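Local coordinates for phenylalanine--tRNA ligase beta subunit (Pyrococcus horikoshii, PDB 2CXI), which helps the alpha2-beta2 synthetase attach phenylalanine to tRNA(Phe) at the cost of ATP, this N-terminal fragment of the beta subunit including the B3/4 amino acid-editing domain, at residues Y82-K86 with K260-V264; I108-L114 with T228-I233; I144-I150 with T221-T225. All blocks are in the same frame, centred on the assembly; numbering follows the deposited sequence.

Overall arrangement
The three interactions belong to one mixed beta sheet, whose strands 84-93, 260-267, 103-110, 231-237 and 140-146 lie side by side in that order. Interaction 1 joins the first two, interaction 2 the third and fourth, and interaction 3 sits at the end of the fifth. Interactions 1 and 2, with centres 12 Å apart, are stitched by probable hydrogen bonds from Arg262 N to Ile108 O (2.7 Å) and from Glu110 N to Lys260 O (2.8 Å). Interactions 2 and 3 are 9 Å apart between centres and meet through Thr228 OG1 and Asp146 OD2, at 2.6 Å. All three lie away from the predicted magnesium site shared with the alpha subunit.

Interaction 1 (Y82-K86 with K260-V264); sequences YEVKK and KIRSV
Lys85 and Arg262 pair across two parallel strands, their side chains side by side on one face of the sheet, where the start of strand 84-93 runs beside strand 260-267 in the mixed sheet that includes B3/4 strands. Two backbone bonds set the register: Lys85 N gives to Ile261 O at 3.2 Å, and Ser263 N gives to Lys85 O at 2.9 Å. CB and CG of Arg262 skirt the carbonyl oxygen of Lys85. A bend at chi2 (-57°) brings CD to 3.4 Å from that same Lys85 O, and from there the chain runs alongside Lys85: NE lies nearest its CB, CZ is near both CB and CE, and NH2 meets CE. The guanidinium ends up between two lysines, with Lys260 CB over one face and the aliphatic part of Lys85 over the other, and Arg262 NH1 is 3.4 Å from Lys85 CB. NH1 also reaches back to Ile261 O of its own strand at 3.1 Å, giving this carbonyl a second donor. Arginine suits the place because its flat, charged end can be packed by methylenes and still hydrogen bond at its rim. Glu83 OE2, a long 3.9 Å from Arg262 NH1, probably offsets some of the positive charge gathered by Lys85 and Arg262. On the other face Val84 and Ile261 bring their CG2 methyls together; Ile261 is covered by Val251 and Ala255 of helix 240-255, and Val84 leans on Leu278. Where the strands diverge, one water spans the gap, donating to Glu83 O at 2.7 Å and accepting from Ile261 N at 2.9 Å.

Interaction 2 (I108-L114 with T228-I233); sequences IVEGLRL and TKNVFI
Asn230 turns its CG beside its own backbone N (chi1 -57°), which swings the amide oxygen across to Glu110 and Gly111, while Val231 holds CG1 between its backbone N and carbonyl carbon (chi1 48°), aiming that methyl at Val109 and Leu112. The Asn230 oxygen, OD1, accepts from Gly111 N at 3.2 Å, with the donor tilted somewhat from the carbonyl plane, and it also rests 3.2 Å from Glu110 CB. Asparagine fits because its two ends do different work: OD1 accepts the Gly111 N-H, and ND2 is hydrogen-bonded to Asp148. Gly111 takes a positive phi of 79°, a conformation readily adopted without a side chain. Next to Gly111 and Asn230, residues 108-109 and 231-232 form an antiparallel ladder, the edge-to-edge joining of strand 103-110 to strand 231-237 in the mixed sheet. Val109 and Val231 are its hydrogen-bonded pair: Val109 N reaches Val231 O at 2.9 Å, and Val231 N reaches Val109 O at 2.9 Å. Beyond Glu110 the pairing slips by one residue, resembling a G1 beta bulge with Gly111 in its first position, and Leu112 N finds a lone pair of Lys229 O at 2.8 Å. On the face under helix 240-255, Val231 CG1 lies 3.6 Å from Val109 CB and 3.5 Å from Leu112 CD1, beta-branched valines suited to a strand meeting a buried leucine, with Leu254 of the helix covering the valines. Ile108 and Phe232 share the other face as a non-hydrogen-bonded pair; there Ile108 CG1 meets the edge of the Phe232 ring, nearly in its plane, 3.9 Å from CD2. Further along, a water accepts from Leu114 N and donates to Thr228 O, and Leu114 CG and CD1 come up against that same oxygen.

Interaction 3 (I144-I150 with T221-T225); sequences IFDFDKI and TGRVT
The carbonyl oxygen of Gly222 is held by the end of strand 140-146: Asp146 N donates to it at 2.8 Å in a nearly straight bond (165°), though from well above the carbonyl plane, and Phe145 CA adds a CA-H...O contact to the same Gly222 O at 3.2 Å. The edge of the Phe145 ring lies near this oxygen too. Gly222 has a positive phi of 68°, and its lack of a side chain suits a place hemmed in by Ile150 CG2 and Phe145 CB; Lys149 CB also lies 3.8 Å from Gly222 CA. Just past the strand, Asp146 OD1 accepts from Asp148 N at 3.1 Å in an Asx turn that starts the 3-10 segment 147-149, a task aspartate does well with its short acceptor. The other oxygen, OD2, is bonded to Thr228. Lys149, extended beyond CG, lays its chain across Gly222 and carries NZ to Arg223 O; the bond is modelled at only 2.5 Å, so its exact length is doubtful. A water 2.7 Å from Lys149 NZ links the ammonium to Thr225 OG1, while Asp146 OD2 is a long and probably weak ion-pair partner. Lysine is long enough to span the loop and end among oxygens. A second water accepts from Gly222 N and donates to Lys149 O. Val224 brings the apolar side: its CG2 is 3.5 Å from Phe145 C and 3.7 Å from Ile144 CG2. The loop that follows strand 216-217 thus lies alongside the last residues of strand 140-146 in the B3/4 region, with Val224 and Ile144 set against helix 116-133, Ile150 lying on Phe232 of strand 231-237, and Phe145 against Leu210 of strand 209-212.

Interaction 1 (Y82-K86 with K260-V264)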
loop_
_atom_site.group_PDB
_atom_site.type_symbol
_atom_site.label_atom_id
_atom_site.label_comp_id
_atom_site.label_asym_id
_atom_site.label_seq_id
_atom_site.Cartn_x
_atom_site.Cartn_y
_atom_site.Cartn_z
ATOM N N TYR A 82 17.322 -26.590 7.759
ATOM C CA TYR A 82 17.281 -25.198 7.280
ATOM C C TYR A 82 15.955 -24.509 7.606
ATOM O O TYR A 82 14.916 -24.923 7.099
ATOM C CB TYR A 82 17.498 -25.181 5.765
ATOM C CG TYR A 82 18.855 -25.699 5.364
ATOM C CD1 TYR A 82 20.002 -24.908 5.520
ATOM C CD2 TYR A 82 18.986 -26.962 4.813
ATOM C CE1 TYR A 82 21.243 -25.394 5.183
ATOM C CE2 TYR A 82 20.232 -27.449 4.446
ATOM C CZ TYR A 82 21.339 -26.676 4.644
ATOM O OH TYR A 82 22.555 -27.189 4.285
ATOM N N GLU A 83 15.962 -23.476 8.441
ATOM C CA GLU A 83 14.697 -22.789 8.713
ATOM C C GLU A 83 14.488 -21.674 7.661
ATOM O O GLU A 83 15.417 -20.937 7.318
ATOM C CB GLU A 83 14.725 -22.235 10.124
ATOM C CG GLU A 83 13.499 -21.468 10.564
ATOM C CD GLU A 83 13.873 -20.452 11.621
ATOM O OE1 GLU A 83 14.147 -20.860 12.764
ATOM O OE2 GLU A 83 13.911 -19.246 11.298
ATOM N N VAL A 84 13.294 -21.586 7.105
ATOM C CA VAL A 84 13.024 -20.534 6.149
ATOM C C VAL A 84 11.850 -19.778 6.736
ATOM O O VAL A 84 10.824 -20.387 7.056
ATOM C CB VAL A 84 12.707 -21.092 4.740
ATOM C CG1 VAL A 84 12.265 -19.963 3.756
ATOM C CG2 VAL A 84 13.937 -21.810 4.185
ATOM N N LYS A 85 12.004 -18.479 6.913
ATOM C CA LYS A 85 10.862 -17.645 7.324
ATOM C C LYS A 85 10.441 -16.731 6.175
ATOM O O LYS A 85 11.276 -16.278 5.429
ATOM C CB LYS A 85 11.261 -16.813 8.530
ATOM C CG LYS A 85 11.528 -17.688 9.731
ATOM C CD LYS A 85 11.227 -16.974 11.015
ATOM C CE LYS A 85 12.472 -16.559 11.730
ATOM N NZ LYS A 85 12.168 -16.293 13.164
ATOM N N LYS A 86 9.150 -16.433 6.043
ATOM C CA LYS A 86 8.721 -15.516 4.974
ATOM C C LYS A 86 9.211 -14.099 5.204
ATOM O O LYS A 86 9.119 -13.588 6.325
ATOM C CB LYS A 86 7.210 -15.502 4.833
ATOM C CG LYS A 86 6.647 -16.865 4.580
ATOM C CD LYS A 86 5.405 -16.736 3.765
ATOM C CE LYS A 86 4.225 -16.426 4.622
ATOM N NZ LYS A 86 3.010 -16.506 3.760
ATOM N N LYS A 260 20.407 -16.152 7.580
ATOM C CA LYS A 260 19.017 -16.566 7.874
ATOM C C LYS A 260 18.197 -16.451 6.590
ATOM O O LYS A 260 18.103 -15.378 6.012
ATOM C CB LYS A 260 18.451 -15.751 9.064
ATOM C CG LYS A 260 19.348 -15.968 10.343
ATOM C CD LYS A 260 18.897 -15.137 11.542
ATOM C CE LYS A 260 19.826 -15.400 12.761
ATOM N NZ LYS A 260 19.999 -14.131 13.585
ATOM N N ILE A 261 17.653 -17.573 6.126
ATOM C CA ILE A 261 17.067 -17.644 4.782
ATOM C C ILE A 261 15.613 -17.195 4.881
ATOM O O ILE A 261 14.862 -17.671 5.740
ATOM C CB ILE A 261 17.096 -19.084 4.256
ATOM C CG1 ILE A 261 18.528 -19.598 4.175
ATOM C CG2 ILE A 261 16.372 -19.183 2.878
ATOM C CD1 ILE A 261 18.603 -21.115 3.828
ATOM N N ARG A 262 15.226 -16.284 4.000
ATOM C CA ARG A 262 13.886 -15.700 4.030
ATOM C C ARG A 262 13.282 -15.940 2.674
ATOM O O ARG A 262 13.949 -15.686 1.656
ATOM C CB ARG A 262 13.983 -14.198 4.306
ATOM C CG ARG A 262 14.600 -13.849 5.673
ATOM C CD ARG A 262 13.810 -14.496 6.805
ATOM N NE ARG A 262 14.317 -14.262 8.147
ATOM C CZ ARG A 262 14.696 -15.225 8.989
ATOM N NH1 ARG A 262 14.675 -16.522 8.619
ATOM N NH2 ARG A 262 15.107 -14.891 10.199
ATOM N N SER A 263 12.043 -16.434 2.633
ATOM C CA SER A 263 11.392 -16.725 1.378
ATOM C C SER A 263 10.729 -15.475 0.813
ATOM O O SER A 263 10.433 -14.527 1.546
ATOM C CB SER A 263 10.356 -17.842 1.520
ATOM O OG SER A 263 9.292 -17.459 2.346
ATOM N N VAL A 264 10.516 -15.474 -0.496
ATOM C CA VAL A 264 9.809 -14.377 -1.122
ATOM C C VAL A 264 8.633 -14.980 -1.912
ATOM O O VAL A 264 8.650 -16.185 -2.265
ATOM C CB VAL A 264 10.726 -13.391 -1.958
ATOM C CG1 VAL A 264 12.203 -13.347 -1.483
ATOM C CG2 VAL A 264 10.624 -13.582 -3.416
HETATM O O HOH W 1 17.852 -19.981 7.782
#

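Interaction 2 (I108-L114 with T228-I233)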
loop_
_atom_site.group_PDB
_atom_site.type_symbol
_atom_site.label_atom_id
_atom_site.label_comp_id
_atom_site.label_asym_id
_atom_site.label_seq_id
_atom_site.Cartn_x
_atom_site.Cartn_y
_atom_site.Cartn_z
ATOM N N ILE A 108 15.978 -14.068 -0.018
ATOM C CA ILE A 108 16.727 -13.131 0.783
ATOM C C ILE A 108 17.471 -13.933 1.834
ATOM O O ILE A 108 16.922 -14.830 2.449
ATOM C CB ILE A 108 15.778 -12.079 1.434
ATOM C CG1 ILE A 108 15.140 -11.228 0.344
ATOM C CG2 ILE A 108 16.535 -11.188 2.493
ATOM C CD1 ILE A 108 13.831 -10.523 0.796
ATOM N N VAL A 109 18.724 -13.594 2.044
ATOM C CA VAL A 109 19.488 -14.192 3.154
ATOM C C VAL A 109 19.975 -13.046 4.072
ATOM O O VAL A 109 20.710 -12.152 3.615
ATOM C CB VAL A 109 20.671 -15.025 2.649
ATOM C CG1 VAL A 109 21.408 -15.712 3.823
ATOM C CG2 VAL A 109 20.211 -16.092 1.680
ATOM N N GLU A 110 19.559 -13.064 5.352
ATOM C CA GLU A 110 19.847 -11.925 6.263
ATOM C C GLU A 110 20.949 -12.253 7.256
ATOM O O GLU A 110 21.193 -13.423 7.513
ATOM C CB GLU A 110 18.590 -11.542 7.070
ATOM C CG GLU A 110 17.505 -10.996 6.164
ATOM C CD GLU A 110 16.253 -10.580 6.916
ATOM O OE1 GLU A 110 16.010 -11.129 7.989
ATOM O OE2 GLU A 110 15.510 -9.715 6.412
ATOM N N GLY A 111 21.581 -11.216 7.823
ATOM C CA GLY A 111 22.451 -11.364 9.019
ATOM C C GLY A 111 23.828 -11.903 8.685
ATOM O O GLY A 111 24.469 -12.567 9.510
ATOM N N LEU A 112 24.289 -11.623 7.470
ATOM C CA LEU A 112 25.582 -12.107 7.056
ATOM C C LEU A 112 26.639 -11.127 7.558
ATOM O O LEU A 112 26.396 -9.922 7.641
ATOM C CB LEU A 112 25.643 -12.239 5.533
ATOM C CG LEU A 112 24.794 -13.413 4.978
ATOM C CD1 LEU A 112 24.530 -13.205 3.497
ATOM C CD2 LEU A 112 25.442 -14.786 5.219
ATOM N N ARG A 113 27.815 -11.645 7.857
ATOM C CA ARG A 113 28.978 -10.786 8.022
ATOM C C ARG A 113 30.012 -11.228 6.992
ATOM O O ARG A 113 30.685 -12.228 7.177
ATOM C CB ARG A 113 29.520 -10.871 9.464
ATOM C CG ARG A 113 28.452 -10.662 10.583
ATOM C CD ARG A 113 28.944 -10.926 12.051
ATOM N NE ARG A 113 30.410 -10.775 12.093
ATOM C CZ ARG A 113 31.276 -11.792 12.220
ATOM N NH1 ARG A 113 30.842 -13.051 12.381
ATOM N NH2 ARG A 113 32.581 -11.546 12.207
ATOM N N LEU A 114 30.154 -10.472 5.910
ATOM C CA LEU A 114 30.982 -10.891 4.795
ATOM C C LEU A 114 32.426 -10.435 4.959
ATOM O O LEU A 114 32.720 -9.562 5.772
ATOM C CB LEU A 114 30.409 -10.413 3.442
ATOM C CG LEU A 114 28.949 -10.804 3.220
ATOM C CD1 LEU A 114 28.528 -10.190 1.873
ATOM C CD2 LEU A 114 28.849 -12.360 3.236
ATOM N N THR A 228 27.946 -5.525 3.078
ATOM C CA THR A 228 26.609 -6.121 2.876
ATOM C C THR A 228 26.252 -7.171 3.941
ATOM O O THR A 228 27.009 -8.105 4.210
ATOM C CB THR A 228 26.486 -6.692 1.444
ATOM O OG1 THR A 228 26.555 -5.602 0.513
ATOM C CG2 THR A 228 25.076 -7.326 1.229
ATOM N N LYS A 229 25.098 -6.978 4.565
ATOM C CA LYS A 229 24.551 -7.902 5.568
ATOM C C LYS A 229 23.383 -8.767 5.066
ATOM O O LYS A 229 23.214 -9.915 5.501
ATOM C CB LYS A 229 24.099 -7.104 6.807
ATOM C CG LYS A 229 25.274 -6.472 7.582
ATOM C CD LYS A 229 24.738 -5.799 8.872
ATOM C CE LYS A 229 25.842 -4.988 9.561
ATOM N NZ LYS A 229 26.085 -3.687 8.816
ATOM N N ASN A 230 22.567 -8.203 4.161
ATOM C CA ASN A 230 21.330 -8.847 3.702
ATOM C C ASN A 230 21.379 -8.906 2.194
ATOM O O ASN A 230 21.516 -7.881 1.544
ATOM C CB ASN A 230 20.092 -8.032 4.138
ATOM C CG ASN A 230 20.033 -7.835 5.648
ATOM O OD1 ASN A 230 20.082 -8.799 6.404
ATOM N ND2 ASN A 230 19.969 -6.572 6.090
ATOM N N VAL A 231 21.361 -10.115 1.647
ATOM C CA VAL A 231 21.536 -10.317 0.211
ATOM C C VAL A 231 20.208 -10.725 -0.422
ATOM O O VAL A 231 19.442 -11.515 0.150
ATOM C CB VAL A 231 22.673 -11.363 -0.110
ATOM C CG1 VAL A 231 22.528 -12.569 0.693
ATOM C CG2 VAL A 231 22.589 -11.837 -1.504
ATOM N N PHE A 232 19.951 -10.168 -1.601
ATOM C CA PHE A 232 18.795 -10.526 -2.402
ATOM C C PHE A 232 19.361 -11.319 -3.605
ATOM O O PHE A 232 20.286 -10.856 -4.309
ATOM C CB PHE A 232 18.031 -9.254 -2.844
ATOM C CG PHE A 232 16.880 -9.531 -3.804
ATOM C CD1 PHE A 232 17.021 -9.287 -5.190
ATOM C CD2 PHE A 232 15.659 -10.039 -3.325
ATOM C CE1 PHE A 232 15.962 -9.555 -6.085
ATOM C CE2 PHE A 232 14.595 -10.312 -4.233
ATOM C CZ PHE A 232 14.754 -10.065 -5.590
ATOM N N ILE A 233 18.851 -12.517 -3.809
ATOM C CA ILE A 233 19.403 -13.389 -4.901
ATOM C C ILE A 233 18.341 -13.642 -5.955
ATOM O O ILE A 233 17.196 -13.942 -5.602
ATOM C CB ILE A 233 19.902 -14.740 -4.325
ATOM C CG1 ILE A 233 20.996 -14.555 -3.232
ATOM C CG2 ILE A 233 20.426 -15.703 -5.487
ATOM C CD1 ILE A 233 21.001 -15.741 -2.228
HETATM O O HOH W 2 29.140 -7.897 5.917
#

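Interaction 3 (I144-I150 with T221-T225)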
loop_
_atom_site.group_PDB
_atom_site.type_symbol
_atom_site.label_atom_id
_atom_site.label_comp_id
_atom_site.label_asym_id
_atom_site.label_seq_id
_atom_site.Cartn_x
_atom_site.Cartn_y
_atom_site.Cartn_z
ATOM N N ILE A 144 23.286 -11.543 -7.501
ATOM C CA ILE A 144 23.289 -11.253 -6.054
ATOM C C ILE A 144 23.358 -9.754 -5.834
ATOM O O ILE A 144 24.077 -9.037 -6.550
ATOM C CB ILE A 144 24.448 -11.964 -5.349
ATOM C CG1 ILE A 144 24.299 -13.479 -5.493
ATOM C CG2 ILE A 144 24.415 -11.665 -3.871
ATOM C CD1 ILE A 144 25.611 -14.213 -5.179
ATOM N N PHE A 145 22.598 -9.291 -4.843
ATOM C CA PHE A 145 22.353 -7.864 -4.613
ATOM C C PHE A 145 22.301 -7.564 -3.127
ATOM O O PHE A 145 21.903 -8.410 -2.336
ATOM C CB PHE A 145 21.050 -7.402 -5.306
ATOM C CG PHE A 145 21.024 -7.711 -6.797
ATOM C CD1 PHE A 145 20.479 -8.910 -7.255
ATOM C CD2 PHE A 145 21.658 -6.853 -7.721
ATOM C CE1 PHE A 145 20.499 -9.241 -8.633
ATOM C CE2 PHE A 145 21.680 -7.163 -9.092
ATOM C CZ PHE A 145 21.082 -8.349 -9.544
ATOM N N ASP A 146 22.673 -6.342 -2.761
ATOM C CA ASP A 146 22.468 -5.882 -1.398
ATOM C C ASP A 146 21.009 -5.464 -1.196
ATOM O O ASP A 146 20.537 -4.434 -1.745
ATOM C CB ASP A 146 23.414 -4.698 -1.114
ATOM C CG ASP A 146 23.496 -4.343 0.377
ATOM O OD1 ASP A 146 22.486 -4.453 1.111
ATOM O OD2 ASP A 146 24.580 -4.011 0.890
ATOM N N PHE A 147 20.289 -6.262 -0.413
ATOM C CA PHE A 147 18.848 -6.065 -0.207
ATOM C C PHE A 147 18.498 -4.694 0.404
ATOM O O PHE A 147 17.451 -4.083 0.072
ATOM C CB PHE A 147 18.262 -7.196 0.637
ATOM C CG PHE A 147 16.776 -7.026 0.919
ATOM C CD1 PHE A 147 15.859 -7.136 -0.106
ATOM C CD2 PHE A 147 16.324 -6.704 2.205
ATOM C CE1 PHE A 147 14.450 -6.959 0.122
ATOM C CE2 PHE A 147 14.927 -6.526 2.456
ATOM C CZ PHE A 147 14.004 -6.680 1.386
ATOM N N ASP A 148 19.399 -4.201 1.248
ATOM C CA ASP A 148 19.221 -2.889 1.900
ATOM C C ASP A 148 19.278 -1.748 0.909
ATOM O O ASP A 148 18.873 -0.654 1.225
ATOM C CB ASP A 148 20.284 -2.687 2.975
ATOM C CG ASP A 148 20.110 -3.632 4.120
ATOM O OD1 ASP A 148 19.012 -4.205 4.261
ATOM O OD2 ASP A 148 21.016 -3.835 4.941
ATOM N N LYS A 149 19.762 -2.030 -0.298
ATOM C CA LYS A 149 19.969 -1.001 -1.304
ATOM C C LYS A 149 18.878 -1.009 -2.373
ATOM O O LYS A 149 18.943 -0.232 -3.349
ATOM C CB LYS A 149 21.353 -1.157 -1.941
ATOM C CG LYS A 149 22.535 -0.855 -0.937
ATOM C CD LYS A 149 23.877 -0.859 -1.698
ATOM C CE LYS A 149 25.055 -1.056 -0.765
ATOM N NZ LYS A 149 26.283 -1.527 -1.472
ATOM N N ILE A 150 17.887 -1.886 -2.234
ATOM C CA ILE A 150 16.822 -1.927 -3.274
ATOM C C ILE A 150 15.469 -1.686 -2.625
ATOM O O ILE A 150 15.344 -1.874 -1.428
ATOM C CB ILE A 150 16.851 -3.261 -4.083
ATOM C CG1 ILE A 150 16.428 -4.440 -3.174
ATOM C CG2 ILE A 150 18.246 -3.403 -4.829
ATOM C CD1 ILE A 150 16.357 -5.863 -3.855
ATOM N N THR A 221 23.117 0.114 -8.644
ATOM C CA THR A 221 21.967 -0.399 -7.886
ATOM C C THR A 221 22.223 -1.748 -7.240
ATOM O O THR A 221 22.439 -2.750 -7.955
ATOM C CB THR A 221 20.738 -0.487 -8.804
ATOM O OG1 THR A 221 20.432 0.826 -9.268
ATOM C CG2 THR A 221 19.467 -0.878 -7.978
ATOM N N GLY A 222 22.140 -1.772 -5.904
ATOM C CA GLY A 222 22.228 -3.000 -5.113
ATOM C C GLY A 222 23.577 -3.695 -5.093
ATOM O O GLY A 222 23.650 -4.933 -4.946
ATOM N N ARG A 223 24.667 -2.931 -5.221
ATOM C CA ARG A 223 26.013 -3.545 -5.187
ATOM C C ARG A 223 26.350 -4.238 -3.873
ATOM O O ARG A 223 26.104 -3.700 -2.790
ATOM C CB ARG A 223 27.079 -2.499 -5.540
ATOM C CG ARG A 223 26.911 -2.010 -6.968
ATOM C CD ARG A 223 27.446 -2.974 -8.028
ATOM N NE ARG A 223 28.859 -3.337 -7.845
ATOM C CZ ARG A 223 29.884 -2.562 -8.174
ATOM N NH1 ARG A 223 29.687 -1.361 -8.686
ATOM N NH2 ARG A 223 31.122 -3.000 -7.991
ATOM N N VAL A 224 26.845 -5.470 -3.966
ATOM C CA VAL A 224 27.289 -6.232 -2.802
ATOM C C VAL A 224 28.756 -5.895 -2.471
ATOM O O VAL A 224 29.631 -5.939 -3.330
ATOM C CB VAL A 224 27.187 -7.771 -3.027
ATOM C CG1 VAL A 224 27.589 -8.543 -1.772
ATOM C CG2 VAL A 224 25.760 -8.193 -3.456
ATOM N N THR A 225 29.004 -5.574 -1.211
ATOM C CA THR A 225 30.378 -5.328 -0.738
ATOM C C THR A 225 30.597 -6.190 0.505
ATOM O O THR A 225 29.671 -6.875 0.960
ATOM C CB THR A 225 30.605 -3.817 -0.385
ATOM O OG1 THR A 225 29.866 -3.494 0.794
ATOM C CG2 THR A 225 30.057 -2.837 -1.477
HETATM O O HOH W 3 21.126 0.899 -4.731
HETATM O O HOH W 4 27.675 -1.866 0.802
#